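Local atomic coordinates of 3-oxosteroid 1-dehydrogenase (Sterolibacterium denitrificans, PDB entry 7P18), a protein that probably introduces a double bond between C1 and C2 of 3-oxosteroids, using FAD to take up the hydrogen. Residues E234-E239 with M308-R313; D302-A307 with G500-D505; G345-V348 with Q354-I357; F463-G468 with N475-P480. One frame throughout, in Å; residues are numbered along the deposited sequence.

Contact 1: residues E234-E239 with M308-R313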
loop_
_atom_site.group_PDB
_atom_site.type_symbol
_atom_site.label_atom_id
_atom_site.label_comp_id
_atom_site.label_asym_id
_atom_site.label_seq_id
_atom_site.Cartn_x
_atom_site.Cartn_y
_atom_site.Cartn_z
ATOM N N GLU A 234 -9.718 9.392 21.028
ATOM C CA GLU A 234 -9.468 10.835 21.223
ATOM C C GLU A 234 -8.188 11.121 21.995
ATOM O O GLU A 234 -7.513 12.094 21.668
ATOM C CB GLU A 234 -10.558 11.443 22.113
ATOM C CG GLU A 234 -11.899 11.547 21.472
ATOM C CD GLU A 234 -12.828 12.520 22.184
ATOM O OE1 GLU A 234 -12.473 13.060 23.312
ATOM O OE2 GLU A 234 -13.894 12.739 21.597
ATOM N N SER A 235 -7.903 10.379 23.059
ATOM C CA SER A 235 -6.750 10.726 23.921
ATOM C C SER A 235 -6.286 9.516 24.740
ATOM O O SER A 235 -6.991 8.532 24.860
ATOM C CB SER A 235 -7.081 11.919 24.791
ATOM O OG SER A 235 -8.132 11.580 25.674
ATOM N N LEU A 236 -5.090 9.619 25.275
ATOM C CA LEU A 236 -4.485 8.577 26.137
ATOM C C LEU A 236 -4.807 8.909 27.605
ATOM O O LEU A 236 -4.837 10.106 27.954
ATOM C CB LEU A 236 -2.971 8.612 25.887
ATOM C CG LEU A 236 -2.515 8.113 24.510
ATOM C CD1 LEU A 236 -1.060 8.494 24.234
ATOM C CD2 LEU A 236 -2.699 6.635 24.416
ATOM N N ILE A 237 -5.030 7.887 28.417
ATOM C CA ILE A 237 -5.069 8.008 29.907
ATOM C C ILE A 237 -3.674 7.623 30.432
ATOM O O ILE A 237 -3.160 6.584 30.037
ATOM C CB ILE A 237 -6.209 7.147 30.480
ATOM C CG1 ILE A 237 -7.549 7.573 29.857
ATOM C CG2 ILE A 237 -6.224 7.208 32.003
ATOM C CD1 ILE A 237 -8.705 6.643 30.124
ATOM N N THR A 238 -3.062 8.461 31.263
ATOM C CA THR A 238 -1.751 8.161 31.890
ATOM C C THR A 238 -1.811 8.260 33.427
ATOM O O THR A 238 -2.726 8.873 33.952
ATOM C CB THR A 238 -0.662 9.086 31.356
ATOM O OG1 THR A 238 -0.993 10.400 31.782
ATOM C CG2 THR A 238 -0.536 9.039 29.842
ATOM N N GLU A 239 -0.835 7.632 34.080
ATOM C CA GLU A 239 -0.542 7.726 35.535
ATOM C C GLU A 239 0.964 7.937 35.711
ATOM O O GLU A 239 1.718 7.532 34.795
ATOM C CB GLU A 239 -0.942 6.443 36.258
ATOM C CG GLU A 239 -2.426 6.162 36.216
ATOM C CD GLU A 239 -2.823 4.871 36.926
ATOM O OE1 GLU A 239 -1.914 4.113 37.344
ATOM O OE2 GLU A 239 -4.040 4.615 37.048
ATOM N N MET A 308 2.504 12.308 21.011
ATOM C CA MET A 308 3.568 13.334 21.035
ATOM C C MET A 308 3.256 14.305 22.191
ATOM O O MET A 308 4.212 14.745 22.834
ATOM C CB MET A 308 3.675 14.053 19.688
ATOM C CG MET A 308 4.166 13.100 18.611
ATOM S SD MET A 308 4.402 13.893 17.015
ATOM C CE MET A 308 5.851 14.902 17.299
ATOM N N ASP A 309 1.977 14.521 22.482
ATOM C CA ASP A 309 1.524 15.368 23.613
ATOM C C ASP A 309 2.086 14.809 24.929
ATOM O O ASP A 309 2.363 15.630 25.802
ATOM C CB ASP A 309 0.001 15.430 23.696
ATOM C CG ASP A 309 -0.681 16.328 22.688
ATOM O OD1 ASP A 309 0.026 17.141 22.037
ATOM O OD2 ASP A 309 -1.938 16.195 22.572
ATOM N N ILE A 310 2.259 13.481 25.080
ATOM C CA ILE A 310 2.827 12.897 26.339
ATOM C C ILE A 310 4.323 12.573 26.219
ATOM O O ILE A 310 4.812 11.863 27.104
ATOM C CB ILE A 310 2.020 11.677 26.822
ATOM C CG1 ILE A 310 2.133 10.475 25.886
ATOM C CG2 ILE A 310 0.575 12.054 27.083
ATOM C CD1 ILE A 310 1.657 9.175 26.489
ATOM N N GLY A 311 5.041 13.081 25.209
ATOM C CA GLY A 311 6.514 12.961 25.133
ATOM C C GLY A 311 7.022 11.908 24.135
ATOM O O GLY A 311 8.249 11.763 24.023
ATOM N N ALA A 312 6.150 11.230 23.393
ATOM C CA ALA A 312 6.598 10.257 22.364
ATOM C C ALA A 312 7.455 10.987 21.336
ATOM O O ALA A 312 7.131 12.115 20.970
ATOM C CB ALA A 312 5.403 9.593 21.739
ATOM N N ARG A 313 8.516 10.361 20.879
ATOM C CA ARG A 313 9.378 10.862 19.786
ATOM C C ARG A 313 8.804 10.424 18.427
ATOM O O ARG A 313 8.206 9.317 18.337
ATOM C CB ARG A 313 10.810 10.352 19.953
ATOM C CG ARG A 313 11.761 10.754 18.830
ATOM C CD ARG A 313 13.183 10.535 19.289
ATOM N NE ARG A 313 14.070 10.723 18.172
ATOM C CZ ARG A 313 14.436 11.908 17.715
ATOM N NH1 ARG A 313 14.011 13.017 18.309
ATOM N NH2 ARG A 313 15.239 11.980 16.666
#

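Contact 2: residues D302-A307 with G500-D505. With FAD (flavin-adenine dinucleotide), chain C.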
loop_
_atom_site.group_PDB
_atom_site.type_symbol
_atom_site.label_atom_id
_atom_site.label_comp_id
_atom_site.label_asym_id
_atom_site.label_seq_id
_atom_site.Cartn_x
_atom_site.Cartn_y
_atom_site.Cartn_z
ATOM N N ASP A 302 -4.523 11.227 14.485
ATOM C CA ASP A 302 -5.199 11.441 15.796
ATOM C C ASP A 302 -4.363 10.844 16.946
ATOM O O ASP A 302 -4.273 11.458 18.004
ATOM C CB ASP A 302 -6.584 10.818 15.822
ATOM C CG ASP A 302 -7.568 11.341 14.767
ATOM O OD1 ASP A 302 -7.350 12.431 14.254
ATOM O OD2 ASP A 302 -8.536 10.627 14.495
ATOM N N THR A 303 -3.776 9.673 16.769
ATOM C CA THR A 303 -2.974 9.005 17.833
ATOM C C THR A 303 -1.562 9.570 17.843
ATOM O O THR A 303 -0.924 9.562 18.922
ATOM C CB THR A 303 -2.969 7.482 17.699
ATOM O OG1 THR A 303 -2.213 7.145 16.525
ATOM C CG2 THR A 303 -4.352 6.904 17.621
ATOM N N ILE A 304 -1.058 10.039 16.703
ATOM C CA ILE A 304 0.292 10.641 16.621
ATOM C C ILE A 304 0.304 11.899 17.494
ATOM O O ILE A 304 1.214 12.053 18.363
ATOM C CB ILE A 304 0.695 10.903 15.146
ATOM C CG1 ILE A 304 0.908 9.575 14.409
ATOM C CG2 ILE A 304 1.931 11.771 15.099
ATOM C CD1 ILE A 304 1.110 9.693 12.903
ATOM N N ARG A 305 -0.687 12.765 17.324
ATOM C CA ARG A 305 -0.754 14.044 18.092
ATOM C C ARG A 305 -0.844 13.727 19.600
ATOM O O ARG A 305 -0.104 14.322 20.393
ATOM C CB ARG A 305 -1.942 14.874 17.589
ATOM C CG ARG A 305 -1.701 15.523 16.228
ATOM C CD ARG A 305 -2.760 16.561 15.810
ATOM N NE ARG A 305 -4.135 16.177 16.182
ATOM C CZ ARG A 305 -4.948 15.407 15.460
ATOM N NH1 ARG A 305 -4.569 14.905 14.294
ATOM N NH2 ARG A 305 -6.153 15.123 15.912
ATOM N N ALA A 306 -1.705 12.794 19.967
ATOM C CA ALA A 306 -2.001 12.442 21.380
ATOM C C ALA A 306 -0.761 11.861 22.053
ATOM O O ALA A 306 -0.469 12.216 23.222
ATOM C CB ALA A 306 -3.154 11.494 21.415
ATOM N N ALA A 307 -0.007 11.016 21.343
ATOM C CA ALA A 307 1.228 10.394 21.886
ATOM C C ALA A 307 2.345 11.430 22.005
ATOM O O ALA A 307 3.079 11.440 23.027
ATOM C CB ALA A 307 1.629 9.209 21.009
ATOM N N GLY A 500 6.382 8.166 8.140
ATOM C CA GLY A 500 6.980 8.536 9.427
ATOM C C GLY A 500 5.954 8.410 10.513
ATOM O O GLY A 500 4.809 8.229 10.199
ATOM N N GLY A 501 6.370 8.498 11.771
ATOM C CA GLY A 501 5.442 8.370 12.890
ATOM C C GLY A 501 6.179 8.178 14.185
ATOM O O GLY A 501 7.372 8.522 14.260
ATOM N N LEU A 502 5.476 7.638 15.153
ATOM C CA LEU A 502 6.020 7.433 16.512
ATOM C C LEU A 502 7.210 6.474 16.431
ATOM O O LEU A 502 7.114 5.435 15.779
ATOM C CB LEU A 502 4.917 6.880 17.405
ATOM C CG LEU A 502 3.661 7.737 17.538
ATOM C CD1 LEU A 502 2.716 7.122 18.533
ATOM C CD2 LEU A 502 4.005 9.159 17.934
ATOM N N LEU A 503 8.313 6.851 17.064
ATOM C CA LEU A 503 9.517 5.999 17.142
ATOM C C LEU A 503 9.202 4.839 18.074
ATOM O O LEU A 503 8.626 5.054 19.177
ATOM C CB LEU A 503 10.711 6.817 17.631
ATOM C CG LEU A 503 12.012 6.029 17.712
ATOM C CD1 LEU A 503 12.434 5.522 16.348
ATOM C CD2 LEU A 503 13.093 6.886 18.348
ATOM N N THR A 504 9.519 3.628 17.649
ATOM C CA THR A 504 9.373 2.418 18.460
ATOM C C THR A 504 10.706 1.666 18.536
ATOM O O THR A 504 11.620 1.927 17.709
ATOM C CB THR A 504 8.284 1.480 17.906
ATOM O OG1 THR A 504 8.624 1.064 16.565
ATOM C CG2 THR A 504 6.944 2.183 17.921
ATOM N N ASP A 505 10.750 0.707 19.443
ATOM C CA ASP A 505 11.852 -0.269 19.598
ATOM C C ASP A 505 11.436 -1.558 18.900
ATOM O O ASP A 505 10.379 -1.597 18.226
ATOM C CB ASP A 505 12.243 -0.469 21.065
ATOM C CG ASP A 505 11.218 -1.188 21.920
ATOM O OD1 ASP A 505 10.246 -1.753 21.352
ATOM O OD2 ASP A 505 11.407 -1.207 23.175
HETATM P PA FAD C . -4.905 1.310 7.925
HETATM O O1A FAD C . -4.925 0.029 7.173
HETATM O O2A FAD C . -5.385 2.479 7.107
HETATM O O5B FAD C . -5.806 1.114 9.213
HETATM C C5B FAD C . -5.940 2.217 10.147
HETATM C C4B FAD C . -7.332 2.191 10.702
HETATM O O4B FAD C . -7.385 3.051 11.872
HETATM C C3B FAD C . -8.442 2.685 9.751
HETATM O O3B FAD C . -9.517 1.755 9.688
HETATM C C2B FAD C . -8.857 4.028 10.358
HETATM O O2B FAD C . -10.181 4.410 10.008
HETATM C C1B FAD C . -8.572 3.800 11.842
HETATM N N9A FAD C . -8.407 5.022 12.631
HETATM C C8A FAD C . -7.874 6.223 12.258
HETATM N N7A FAD C . -7.981 7.148 13.208
HETATM C C5A FAD C . -8.577 6.486 14.273
HETATM C C6A FAD C . -8.951 6.902 15.569
HETATM N N6A FAD C . -8.835 8.156 16.021
HETATM N N1A FAD C . -9.525 5.981 16.373
HETATM C C2A FAD C . -9.685 4.739 15.908
HETATM N N3A FAD C . -9.443 4.250 14.687
HETATM C C4A FAD C . -8.854 5.186 13.920
HETATM N N1 FAD C . 1.130 -1.977 1.244
HETATM C C2 FAD C . 1.703 -3.202 1.240
HETATM O O2 FAD C . 2.630 -3.476 2.025
HETATM N N3 FAD C . 1.280 -4.172 0.423
HETATM C C4 FAD C . 0.444 -3.922 -0.646
HETATM O O4 FAD C . 0.014 -4.876 -1.286
HETATM C C4X FAD C . -0.166 -2.641 -0.713
HETATM N N5 FAD C . -1.006 -2.371 -1.699
HETATM C C5X FAD C . -1.633 -1.147 -1.685
HETATM C C6 FAD C . -2.607 -0.867 -2.672
HETATM C C7 FAD C . -3.370 0.292 -2.630
HETATM C C7M FAD C . -4.430 0.558 -3.679
HETATM C C8 FAD C . -3.205 1.178 -1.550
HETATM C C8M FAD C . -4.045 2.440 -1.461
HETATM C C9 FAD C . -2.201 0.957 -0.628
HETATM C C9A FAD C . -1.432 -0.223 -0.636
HETATM N N10 FAD C . -0.419 -0.484 0.300
HETATM C C10 FAD C . 0.228 -1.713 0.313
HETATM C "C1'" FAD C . -0.205 0.411 1.443
HETATM C "C2'" FAD C . -0.982 -0.117 2.668
HETATM O "O2'" FAD C . -2.365 -0.333 2.391
HETATM C "C3'" FAD C . -0.852 0.798 3.898
HETATM O "O3'" FAD C . 0.469 1.329 4.025
HETATM C "C4'" FAD C . -1.283 0.072 5.155
HETATM O "O4'" FAD C . -2.588 -0.445 4.935
HETATM C "C5'" FAD C . -1.268 0.931 6.402
HETATM O "O5'" FAD C . -1.803 0.111 7.458
HETATM P P FAD C . -2.175 0.759 8.861
HETATM O O1P FAD C . -2.699 -0.385 9.616
HETATM O O2P FAD C . -1.124 1.630 9.385
HETATM O O3P FAD C . -3.448 1.721 8.492
#

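Contact 3: residues G345-V348 with Q354-I357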
loop_
_atom_site.group_PDB
_atom_site.type_symbol
_atom_site.label_atom_id
_atom_site.label_comp_id
_atom_site.label_asym_id
_atom_site.label_seq_id
_atom_site.Cartn_x
_atom_site.Cartn_y
_atom_site.Cartn_z
ATOM N N GLY A 345 5.704 2.010 -24.264
ATOM C CA GLY A 345 5.109 3.079 -25.086
ATOM C C GLY A 345 4.617 4.279 -24.274
ATOM O O GLY A 345 3.989 5.144 -24.880
ATOM N N CYS A 346 4.854 4.327 -22.965
ATOM C CA CYS A 346 4.420 5.509 -22.158
ATOM C C CYS A 346 5.642 6.221 -21.603
ATOM O O CYS A 346 6.631 5.542 -21.248
ATOM C CB CYS A 346 3.448 5.118 -21.073
ATOM S SG CYS A 346 4.158 4.125 -19.730
ATOM N N ILE A 347 5.606 7.552 -21.553
ATOM C CA ILE A 347 6.725 8.337 -20.961
ATOM C C ILE A 347 6.152 9.316 -19.948
ATOM O O ILE A 347 4.987 9.697 -20.087
ATOM C CB ILE A 347 7.593 9.040 -22.020
ATOM C CG1 ILE A 347 6.815 9.994 -22.926
ATOM C CG2 ILE A 347 8.381 8.015 -22.823
ATOM C CD1 ILE A 347 7.749 10.931 -23.680
ATOM N N VAL A 348 6.973 9.689 -18.971
ATOM C CA VAL A 348 6.608 10.738 -17.984
ATOM C C VAL A 348 7.479 11.941 -18.242
ATOM O O VAL A 348 8.697 11.798 -18.290
ATOM C CB VAL A 348 6.746 10.190 -16.548
ATOM C CG1 VAL A 348 6.644 11.300 -15.513
ATOM C CG2 VAL A 348 5.684 9.111 -16.343
ATOM N N GLN A 354 10.457 17.199 -20.639
ATOM C CA GLN A 354 11.662 16.345 -20.472
ATOM C C GLN A 354 11.323 15.187 -19.529
ATOM O O GLN A 354 10.577 15.413 -18.527
ATOM C CB GLN A 354 12.839 17.116 -19.874
ATOM C CG GLN A 354 13.201 18.430 -20.564
ATOM C CD GLN A 354 13.968 19.288 -19.571
ATOM O OE1 GLN A 354 13.627 19.407 -18.383
ATOM N NE2 GLN A 354 15.032 19.906 -20.036
ATOM N N ARG A 355 11.913 14.018 -19.777
ATOM C CA ARG A 355 11.873 12.880 -18.822
ATOM C C ARG A 355 12.799 13.167 -17.644
ATOM O O ARG A 355 13.829 13.845 -17.843
ATOM C CB ARG A 355 12.240 11.563 -19.519
ATOM C CG ARG A 355 11.199 11.108 -20.528
ATOM C CD ARG A 355 11.671 9.862 -21.271
ATOM N NE ARG A 355 11.845 8.720 -20.379
ATOM C CZ ARG A 355 12.942 7.969 -20.272
ATOM N NH1 ARG A 355 14.013 8.210 -21.008
ATOM N NH2 ARG A 355 12.967 6.967 -19.400
ATOM N N PHE A 356 12.495 12.631 -16.450
ATOM C CA PHE A 356 13.337 12.869 -15.237
ATOM C C PHE A 356 13.457 11.613 -14.376
ATOM O O PHE A 356 14.257 11.643 -13.374
ATOM C CB PHE A 356 12.797 14.023 -14.396
ATOM C CG PHE A 356 11.378 13.892 -13.933
ATOM C CD1 PHE A 356 11.083 13.273 -12.746
ATOM C CD2 PHE A 356 10.327 14.366 -14.705
ATOM C CE1 PHE A 356 9.771 13.129 -12.337
ATOM C CE2 PHE A 356 9.014 14.204 -14.314
ATOM C CZ PHE A 356 8.733 13.577 -13.117
ATOM N N ILE A 357 12.708 10.560 -14.727
ATOM C CA ILE A 357 12.611 9.317 -13.921
ATOM C C ILE A 357 12.395 8.122 -14.844
ATOM O O ILE A 357 11.560 8.203 -15.761
ATOM C CB ILE A 357 11.506 9.432 -12.855
ATOM C CG1 ILE A 357 11.477 8.236 -11.899
ATOM C CG2 ILE A 357 10.109 9.687 -13.447
ATOM C CD1 ILE A 357 12.718 8.046 -11.058
HETATM O O HOH W 1 10.546 10.613 -16.770
#

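Contact 4: residues F463-G468 with N475-P480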
loop_
_atom_site.group_PDB
_atom_site.type_symbol
_atom_site.label_atom_id
_atom_site.label_comp_id
_atom_site.label_asym_id
_atom_site.label_seq_id
_atom_site.Cartn_x
_atom_site.Cartn_y
_atom_site.Cartn_z
ATOM N N PHE A 463 12.959 -6.459 -12.043
ATOM C CA PHE A 463 11.795 -5.797 -11.408
ATOM C C PHE A 463 11.043 -5.010 -12.484
ATOM O O PHE A 463 9.823 -5.216 -12.662
ATOM C CB PHE A 463 12.177 -4.908 -10.216
ATOM C CG PHE A 463 11.027 -4.032 -9.831
ATOM C CD1 PHE A 463 9.917 -4.543 -9.184
ATOM C CD2 PHE A 463 10.989 -2.724 -10.267
ATOM C CE1 PHE A 463 8.824 -3.736 -8.906
ATOM C CE2 PHE A 463 9.889 -1.928 -10.001
ATOM C CZ PHE A 463 8.823 -2.428 -9.308
ATOM N N ASP A 464 11.731 -4.123 -13.188
ATOM C CA ASP A 464 11.120 -3.302 -14.269
ATOM C C ASP A 464 10.368 -4.215 -15.247
ATOM O O ASP A 464 9.189 -3.961 -15.560
ATOM C CB ASP A 464 12.159 -2.522 -15.064
ATOM C CG ASP A 464 12.824 -1.357 -14.363
ATOM O OD1 ASP A 464 12.831 -1.352 -13.137
ATOM O OD2 ASP A 464 13.431 -0.557 -15.075
ATOM N N ARG A 465 11.001 -5.309 -15.665
ATOM C CA ARG A 465 10.460 -6.182 -16.743
ATOM C C ARG A 465 9.288 -7.020 -16.240
ATOM O O ARG A 465 8.510 -7.461 -17.071
ATOM C CB ARG A 465 11.570 -7.074 -17.293
ATOM C CG ARG A 465 12.672 -6.288 -17.980
ATOM C CD ARG A 465 13.605 -7.138 -18.786
ATOM N NE ARG A 465 14.421 -8.072 -18.038
ATOM C CZ ARG A 465 15.669 -7.849 -17.615
ATOM N NH1 ARG A 465 16.255 -6.676 -17.776
ATOM N NH2 ARG A 465 16.327 -8.813 -16.991
ATOM N N TYR A 466 9.109 -7.187 -14.929
ATOM C CA TYR A 466 7.995 -7.979 -14.360
ATOM C C TYR A 466 6.645 -7.475 -14.896
ATOM O O TYR A 466 5.751 -8.290 -15.124
ATOM C CB TYR A 466 8.034 -7.952 -12.833
ATOM C CG TYR A 466 7.000 -8.807 -12.147
ATOM C CD1 TYR A 466 6.960 -10.185 -12.297
ATOM C CD2 TYR A 466 6.055 -8.234 -11.317
ATOM C CE1 TYR A 466 5.994 -10.955 -11.660
ATOM C CE2 TYR A 466 5.089 -8.985 -10.665
ATOM C CZ TYR A 466 5.056 -10.358 -10.841
ATOM O OH TYR A 466 4.090 -11.018 -10.140
ATOM N N TYR A 467 6.465 -6.161 -15.010
ATOM C CA TYR A 467 5.208 -5.522 -15.451
ATOM C C TYR A 467 5.362 -4.957 -16.866
ATOM O O TYR A 467 4.516 -4.142 -17.261
ATOM C CB TYR A 467 4.777 -4.481 -14.412
ATOM C CG TYR A 467 4.123 -5.044 -13.172
ATOM C CD1 TYR A 467 3.075 -5.953 -13.219
ATOM C CD2 TYR A 467 4.529 -4.601 -11.919
ATOM C CE1 TYR A 467 2.461 -6.432 -12.065
ATOM C CE2 TYR A 467 3.925 -5.061 -10.756
ATOM C CZ TYR A 467 2.921 -6.007 -10.826
ATOM O OH TYR A 467 2.371 -6.405 -9.652
ATOM N N GLY A 468 6.419 -5.320 -17.594
ATOM C CA GLY A 468 6.500 -5.077 -19.046
ATOM C C GLY A 468 5.570 -6.020 -19.832
ATOM O O GLY A 468 4.872 -6.842 -19.217
ATOM N N ASN A 475 13.243 -5.062 -25.427
ATOM C CA ASN A 475 12.949 -4.613 -24.030
ATOM C C ASN A 475 11.436 -4.564 -23.850
ATOM O O ASN A 475 10.767 -3.759 -24.509
ATOM C CB ASN A 475 13.682 -3.289 -23.813
ATOM C CG ASN A 475 13.582 -2.731 -22.412
ATOM O OD1 ASN A 475 12.553 -2.899 -21.744
ATOM N ND2 ASN A 475 14.617 -1.993 -22.030
ATOM N N PRO A 476 10.838 -5.381 -22.948
ATOM C CA PRO A 476 9.384 -5.446 -22.806
ATOM C C PRO A 476 8.796 -4.156 -22.214
ATOM O O PRO A 476 7.595 -4.074 -22.114
ATOM C CB PRO A 476 9.130 -6.610 -21.846
ATOM C CG PRO A 476 10.403 -6.688 -21.044
ATOM C CD PRO A 476 11.517 -6.227 -21.959
ATOM N N CYS A 477 9.654 -3.231 -21.785
ATOM C CA CYS A 477 9.237 -1.934 -21.180
ATOM C C CYS A 477 9.291 -0.788 -22.200
ATOM O O CYS A 477 8.882 0.359 -21.817
ATOM C CB CYS A 477 10.137 -1.578 -19.986
ATOM S SG CYS A 477 9.979 -2.755 -18.623
ATOM N N LEU A 478 9.822 -0.992 -23.418
ATOM C CA LEU A 478 10.044 0.136 -24.358
ATOM C C LEU A 478 9.352 -0.167 -25.704
ATOM O O LEU A 478 9.604 -1.250 -26.284
ATOM C CB LEU A 478 11.531 0.365 -24.578
ATOM C CG LEU A 478 12.340 0.874 -23.386
ATOM C CD1 LEU A 478 13.812 0.930 -23.744
ATOM C CD2 LEU A 478 11.837 2.244 -22.922
ATOM N N ALA A 479 8.487 0.733 -26.176
ATOM C CA ALA A 479 7.884 0.649 -27.541
ATOM C C ALA A 479 7.791 2.044 -28.132
ATOM O O ALA A 479 7.763 3.045 -27.406
ATOM C CB ALA A 479 6.537 -0.061 -27.531
ATOM N N PRO A 480 7.731 2.156 -29.479
ATOM C CA PRO A 480 7.526 3.447 -30.126
ATOM C C PRO A 480 6.226 4.161 -29.755
ATOM O O PRO A 480 5.239 3.525 -29.465
ATOM C CB PRO A 480 7.462 3.109 -31.642
ATOM C CG PRO A 480 8.150 1.770 -31.773
ATOM C CD PRO A 480 7.896 1.058 -30.457
#

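Contact 1: residues E234-E239 with M308-R313
No flat group takes part where Leu236 and Thr238 of the strand meet Ile310; there are no ring faces or edges to account for, and the closest approaches are between methyl groups. The nearest pair is Leu236 CD1 and Ile310 CD1, 3.6 Å apart, with the two side chains crossing at about a right angle. The same Ile310 CD1 meets Thr238 CG2 tip to tip at 4.0 Å, so one methyl serves two neighbours that lie two residues apart on the strand. Ile310 gets there with CG1 between its backbone N and carbonyl carbon (chi1 68°), an extended chi2 then carrying CD1 out to the strand. Val246, on the adjoining strand 245-253, also touches Ile310. Behind the isoleucine the chain turns out of its helix: Gly311 N bonds to Met308 O at 3.0 Å, and Ala312 N reaches back to Ala307 O. Gly311 has positive phi (104°), where a CB would collide with the carbonyl oxygen of Ile310. Strand 233-239 is an outermost strand of its mixed sheet in this chain, with a classic beta bulge at Glu234 and Ser235 opposite Val250. The arrangement is a Schellman motif closing helix 302-309, its exit packed by one isoleucine against that strand.

Contact 2: residues D302-A307 with G500-D505
Leu502 turns its CG beside its own backbone N, anti to the carbonyl carbon (chi1 -58°), and with chi2 extended both of its methyls come to rest on the helix at Ala307 and Ile304. CD1 presses on Ala307 CB at 3.4 Å, tighter than usual for two carbons. CD2 lies 3.9 Å from that same Ala307 CB, which therefore faces both branches, and it also approaches Ile304 O at 4.0 Å. The side chain of Ile304 adds a looser flank, its CG2 4.4 Å from Leu502 CD2. Everything that touches here is buried and apolar apart from helix carbonyls, and no hydrogen bond crosses. Cys523 and Leu268, from two strands of the parallel Rossmann-type sheet, also touch Leu502, so the leucine sits between that sheet and helix 302-309. In the first turn of the helix, Thr303 OG1 is hydrogen-bonded to Asn527.

At the start of the helix Asp302 reads the cofactor. Its OD2 accepts from N6A of the FAD adenine at 2.9 Å, with an N-H...O angle of 149°, and also forms a salt bridge with Lys38. OD1 is hydrogen-bonded to Thr300 OG1 and takes a weak, long salt bridge from Arg305 NH2 at 3.4 Å. Two cationic neighbours would be expected to keep this carboxylate ionised, and a negative oxygen is a strong acceptor for the exocyclic amino group by which adenine is told from a purine carrying a carbonyl there.

Contact 3: residues G345-V348 with Q354-I357
Strand 347-349 runs into a short loop that brings residues 354-357 back beside its end, with Val348 lying against Arg355, Phe356 and Ile357. No direct hydrogen bond joins the two segments. Instead Val348 O receives a CH...O contact from Arg355 CA at 3.4 Å, fairly straight at 157°, and a water completes the join. That water sits 2.7 Å from Val348 O, accepts from Phe356 N at 2.8 Å and also lies at hydrogen-bonding distance, 2.8 Å, from Ile357 O; it is placed above one face of the Phe356 ring, offset toward the rim. The strand belongs to the curled antiparallel sheet, pairing with strand 383-387 through Ile347 and Ile386. With Val348 CG1 anti to the backbone N (chi1 169°), that methyl faces the returning segment and meets Phe356 CZ at 3.9 Å and Ile357 CG2 at 4.3 Å. Leu385 and Phe366 also touch Val348. On the neighbouring residue, Ile347 CG2 is 4.1 Å from Arg355 CD, the two side chains crossing at about a right angle. A bend at chi3 (63°) then directs the guanidinium to salt bridges from NH2 to Asp453 and Glu359, and Glu359 uses its other oxygen, OE2, to accept from Val348 N.

Contact 4: residues F463-G468 with N475-P480
Arg465, in the last turn of helix 462-466, runs obliquely along the CG-CD edge of the ring of Pro476, the second residue of a type I beta turn running from Asn475 to Leu478. Its aliphatic part does the packing: Arg465 CG is 3.8 Å from Pro476 CG, and Arg465 CD is 3.9 Å from Pro476 CD. A bend at chi3 (-66°) then takes the guanidinium away from the proline, and NH1 is hydrogen-bonded to Gly459 O. With a glycine in place of Pro476 the methylenes of Arg465 would probably face a gap and be freer to turn, and the turn would be less rigid. Cys477 SG reaches the last helical turn, 3.4 Å from Asp464 O, a carbonyl that already accepts from Asn342. Gly468 comes in next to the turn, its CA 3.4 Å from Pro476 O; a CB there would clash with that oxygen and crowd the sulfur. Next to Gly468, Tyr467 is hydrogen-bonded through its OH to Tyr115 of the steroid pocket. The turn itself is closed by Leu478 N to Asn475 O at 3.1 Å. Inside it an Asx turn has Asn475 OD1 accepting from Cys477 N at 2.9 Å, the donor tilted 16° from the plane of the side-chain carbonyl.

In the fold
From the N terminus, contact 1 opens first at 234-239 and closes at 308-313, tying the strand at the margin of the mixed sheet to the exit of helix 302-309. Contact 2 begins on that same helix before contact 1 has closed, so the two cross; they also join directly, through the probable hydrogen bond Arg313 O to Leu503 N at 2.8 Å. Its long loop runs to 500-505 and encloses contacts 3 and 4. These follow in series, contact 3 joining the end of strand 347-349 to the loop before helix 363-377, contact 4 joining helix 462-466 to the loop before strand 486-502; they meet where Gly345 packs on Ala479. Strand 486-502 then leads back to helix 302-309, whose first residue holds the adenine.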